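Local structure of 2-ON-2 hemoglobin (Agrobacterium tumefaciens, 2XYK) at residues A[22-27]-A[98-103]. The protein binds a heme b group whose iron can probably carry oxygen, as a group II truncated (2-on-2) hemoglobin. Residues are numbered along the deposited sequence; the frame is centred on the assembly and turned at random.
Sequences TRRFYE and RRAMDE
Arg24 reaches from helix 14-31 to helix 87-104, its side chain running from Ala100 at the base to Glu103 at the tip. CB lies against the methyl of Ala100, with 4.1 Å between Arg24 CB and Ala100 CB. CG already nears Glu103 OE1 as well as Ala100 CA, and the bend at chi2 (59°) keeps CD and NE beside that same oxygen. NE makes the main bond of the contact, a short salt bridge of 2.6 Å from Arg24 NE to Glu103 OE1. The hydrogen bond is fairly straight (162°), lies near the guanidinium plane and meets the oxygen almost along its C-O axis. NH2 adds a weak second bond to the same oxygen, while NH1 turns back to its own helix, 2.9 Å from Arg24 NH1 to Glu27 OE1, approaching that carboxylate from above its plane. Two acids thus hold the guanidinium by its edge and restrict its rotation. The other oxygen of Glu103 is taken by Arg99, at 2.8 Å from Arg99 NE to Glu103 OE2, so the carboxylate probably offsets the approach of the two arginines' NH2 groups. Beneath this network the Ala100 methyl sits on the backbone of Phe25. The Phe25 ring meets Trp93 edge-to-face and also touches Phe53; the Phe25 side chain is about 6 Å from the bound heme. Segments 22-27 and 98-103 run roughly antiparallel (141°), their axes 8.4 Å apart at closest approach. They pair helices B (14-31) and G (87-104) of the 2-on-2 sandwich, in which B and E lie over G and H: apolar toward the heme, with small Ala100 where the backbones come nearest, and closed outside by a four-residue salt-bridge network.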
ATOM      1  N   THR A  22       0.613  -7.132  -0.662  1.00  7.43           N
ATOM      2  CA  THR A  22       1.303  -6.325  -1.661  1.00  9.68           C
ATOM      3  C   THR A  22       1.278  -7.032  -3.031  1.00 10.04           C
ATOM      4  O   THR A  22       1.130  -6.376  -4.058  1.00 10.02           O
ATOM      5  CB  THR A  22       2.749  -6.019  -1.195  1.00  9.89           C
ATOM      6  OG1 THR A  22       2.704  -5.431   0.116  1.00 13.06           O
ATOM      7  CG2 THR A  22       3.444  -5.036  -2.127  1.00 14.62           C
ATOM      8  N   ARG A  23       1.424  -8.366  -3.029  1.00 10.43           N
ATOM      9  CA  ARG A  23       1.327  -9.173  -4.248  1.00 10.12           C
ATOM     10  C   ARG A  23      -0.027  -9.038  -4.891  1.00 10.01           C
ATOM     11  O   ARG A  23      -0.102  -8.847  -6.106  1.00 10.42           O
ATOM     12  CB  ARG A  23       1.625 -10.660  -4.002  1.00  9.13           C
ATOM     13  CG  ARG A  23       1.575 -11.587  -5.267  1.00 11.59           C
ATOM     14  CD  ARG A  23       2.755 -11.344  -6.235  1.00 17.86           C
ATOM     15  NE  ARG A  23       4.036 -11.309  -5.531  1.00 22.06           N
ATOM     16  CZ  ARG A  23       4.897 -12.321  -5.428  1.00 24.84           C
ATOM     17  NH1 ARG A  23       4.661 -13.500  -6.004  1.00 25.24           N
ATOM     18  NH2 ARG A  23       6.020 -12.147  -4.746  1.00 26.53           N
ATOM     19  N   ARG A  24      -1.092  -9.183  -4.093  1.00  9.73           N
ATOM     20  CA  ARG A  24      -2.448  -9.099  -4.619  1.00  9.74           C
ATOM     21  C   ARG A  24      -2.779  -7.688  -5.134  1.00  9.51           C
ATOM     22  O   ARG A  24      -3.532  -7.551  -6.091  1.00  9.55           O
ATOM     23  CB  ARG A  24      -3.476  -9.532  -3.553  1.00 10.30           C
ATOM     24  CG  ARG A  24      -4.940  -9.594  -4.057  1.00 11.89           C
ATOM     25  CD  ARG A  24      -5.069 -10.597  -5.251  1.00 19.61           C
ATOM     26  NE  ARG A  24      -6.453 -10.749  -5.721  1.00 24.28           N
ATOM     27  CZ  ARG A  24      -6.816 -11.110  -6.954  1.00 23.63           C
ATOM     28  NH1 ARG A  24      -5.905 -11.332  -7.892  1.00 22.58           N
ATOM     29  NH2 ARG A  24      -8.108 -11.228  -7.252  1.00 24.79           N
ATOM     30  N   PHE A  25      -2.252  -6.653  -4.467  1.00  9.05           N
ATOM     31  CA  PHE A  25      -2.441  -5.246  -4.885  1.00  9.22           C
ATOM     32  C   PHE A  25      -1.948  -4.960  -6.309  1.00  8.31           C
ATOM     33  O   PHE A  25      -2.683  -4.406  -7.114  1.00  8.47           O
ATOM     34  CB  PHE A  25      -1.730  -4.312  -3.899  1.00  9.53           C
ATOM     35  CG  PHE A  25      -1.780  -2.850  -4.280  1.00 10.21           C
ATOM     36  CD1 PHE A  25      -2.991  -2.155  -4.293  1.00  8.85           C
ATOM     37  CD2 PHE A  25      -0.601  -2.155  -4.581  1.00  9.83           C
ATOM     38  CE1 PHE A  25      -3.039  -0.784  -4.634  1.00  5.31           C
ATOM     39  CE2 PHE A  25      -0.644  -0.791  -4.927  1.00 10.30           C
ATOM     40  CZ  PHE A  25      -1.869  -0.112  -4.946  1.00  6.20           C
ATOM     41  N   TYR A  26      -0.696  -5.327  -6.604  1.00  8.42           N
ATOM     42  CA  TYR A  26      -0.103  -5.095  -7.931  1.00  8.49           C
ATOM     43  C   TYR A  26      -0.728  -6.020  -8.987  1.00  9.48           C
ATOM     44  O   TYR A  26      -0.894  -5.617 -10.127  1.00 10.39           O
ATOM     45  CB  TYR A  26       1.440  -5.179  -7.892  1.00  6.51           C
ATOM     46  CG  TYR A  26       2.013  -3.976  -7.166  1.00  6.71           C
ATOM     47  CD1 TYR A  26       2.025  -2.737  -7.763  1.00  6.46           C
ATOM     48  CD2 TYR A  26       2.452  -4.073  -5.848  1.00  4.69           C
ATOM     49  CE1 TYR A  26       2.484  -1.620  -7.089  1.00  6.93           C
ATOM     50  CE2 TYR A  26       2.939  -2.972  -5.174  1.00  6.46           C
ATOM     51  CZ  TYR A  26       2.939  -1.749  -5.794  1.00  6.89           C
ATOM     52  OH  TYR A  26       3.406  -0.652  -5.126  1.00  6.36           O
ATOM     53  N   GLU A  27      -1.105  -7.235  -8.584  1.00 10.25           N
ATOM     54  CA  GLU A  27      -1.865  -8.151  -9.459  1.00 12.61           C
ATOM     55  C   GLU A  27      -3.196  -7.541  -9.909  1.00 10.94           C
ATOM     56  O   GLU A  27      -3.482  -7.463 -11.116  1.00 11.35           O
ATOM     57  CB  GLU A  27      -2.122  -9.460  -8.717  1.00 12.40           C
ATOM     58  CG  GLU A  27      -2.670 -10.591  -9.559  1.00 17.23           C
ATOM     59  CD  GLU A  27      -3.041 -11.819  -8.696  1.00 19.42           C
ATOM     60  OE1 GLU A  27      -3.087 -11.694  -7.447  1.00 23.80           O
ATOM     61  OE2 GLU A  27      -3.289 -12.911  -9.275  1.00 27.73           O
ATOM     62  N   ARG A  98      -8.074  -1.583  -1.435  1.00  8.49           N
ATOM     63  CA  ARG A  98      -9.238  -2.059  -0.674  1.00 10.22           C
ATOM     64  C   ARG A  98      -9.491  -3.534  -0.913  1.00  9.94           C
ATOM     65  O   ARG A  98      -9.626  -4.294   0.039  1.00 10.30           O
ATOM     66  CB  ARG A  98     -10.497  -1.261  -1.027  1.00 10.63           C
ATOM     67  CG  ARG A  98     -11.648  -1.400   0.003  1.00 12.92           C
ATOM     68  CD  ARG A  98     -12.679  -0.288  -0.235  1.00 17.77           C
ATOM     69  NE  ARG A  98     -14.040  -0.666   0.150  1.00 23.99           N
ATOM     70  N   ARG A  99      -9.559  -3.929  -2.187  1.00  9.75           N
ATOM     71  CA  ARG A  99      -9.805  -5.320  -2.554  1.00 10.73           C
ATOM     72  C   ARG A  99      -8.681  -6.254  -2.128  1.00 10.44           C
ATOM     73  O   ARG A  99      -8.948  -7.392  -1.730  1.00  9.91           O
ATOM     74  CB  ARG A  99     -10.036  -5.472  -4.068  1.00 10.86           C
ATOM     75  CG  ARG A  99     -10.552  -6.843  -4.446  1.00 14.48           C
ATOM     76  CD  ARG A  99     -11.308  -6.879  -5.771  1.00 17.89           C
ATOM     77  NE  ARG A  99     -11.279  -8.248  -6.291  1.00 21.28           N
ATOM     78  CZ  ARG A  99     -11.648  -8.617  -7.521  1.00 24.12           C
ATOM     79  NH1 ARG A  99     -12.091  -7.724  -8.412  1.00 22.23           N
ATOM     80  NH2 ARG A  99     -11.561  -9.900  -7.872  1.00 26.45           N
ATOM     81  N   ALA A 100      -7.435  -5.790  -2.252  1.00  9.70           N
ATOM     82  CA  ALA A 100      -6.299  -6.577  -1.801  1.00 10.03           C
ATOM     83  C   ALA A 100      -6.361  -6.830  -0.296  1.00  9.01           C
ATOM     84  O   ALA A 100      -6.088  -7.953   0.143  1.00  8.78           O
ATOM     85  CB  ALA A 100      -4.959  -5.935  -2.222  1.00  8.28           C
ATOM     86  N   MET A 101      -6.732  -5.806   0.476  1.00 10.18           N
ATOM     87  CA  MET A 101      -6.923  -5.924   1.945  1.00 13.24           C
ATOM     88  C   MET A 101      -8.038  -6.889   2.292  1.00 12.25           C
ATOM     89  O   MET A 101      -7.871  -7.760   3.148  1.00 12.48           O
ATOM     90  CB  MET A 101      -7.343  -4.593   2.582  1.00 12.24           C
ATOM     91  CG  MET A 101      -6.295  -3.567   2.777  1.00 14.32           C
ATOM     92  SD  MET A 101      -6.938  -2.382   3.990  1.00 21.93           S
ATOM     93  CE  MET A 101      -6.350  -3.195   5.434  1.00 14.47           C
ATOM     94  N   ASP A 102      -9.190  -6.693   1.651  1.00 13.20           N
ATOM     95  CA  ASP A 102     -10.401  -7.512   1.922  1.00 14.31           C
ATOM     96  C   ASP A 102     -10.069  -8.975   1.687  1.00 14.56           C
ATOM     97  O   ASP A 102     -10.549  -9.840   2.413  1.00 14.43           O
ATOM     98  CB  ASP A 102     -11.605  -7.092   1.031  1.00 14.57           C
ATOM     99  CG  ASP A 102     -12.233  -5.737   1.449  1.00 17.32           C
ATOM    100  OD1 ASP A 102     -11.984  -5.261   2.581  1.00 18.86           O
ATOM    101  OD2 ASP A 102     -12.985  -5.134   0.630  1.00 20.55           O
ATOM    102  N   GLU A 103      -9.232  -9.255   0.675  1.00 14.91           N
ATOM    103  CA  GLU A 103      -8.906 -10.635   0.330  1.00 15.29           C
ATOM    104  C   GLU A 103      -7.798 -11.277   1.173  1.00 14.73           C
ATOM    105  O   GLU A 103      -7.670 -12.498   1.174  1.00 14.82           O
ATOM    106  CB  GLU A 103      -8.585 -10.757  -1.173  1.00 15.43           C
ATOM    107  CG  GLU A 103      -9.828 -10.821  -2.069  1.00 17.30           C
ATOM    108  CD  GLU A 103      -9.501 -10.524  -3.544  1.00 17.74           C
ATOM    109  OE1 GLU A 103      -8.335 -10.766  -3.961  1.00 18.46           O
ATOM    110  OE2 GLU A 103     -10.413 -10.050  -4.267  1.00 18.54           O
TER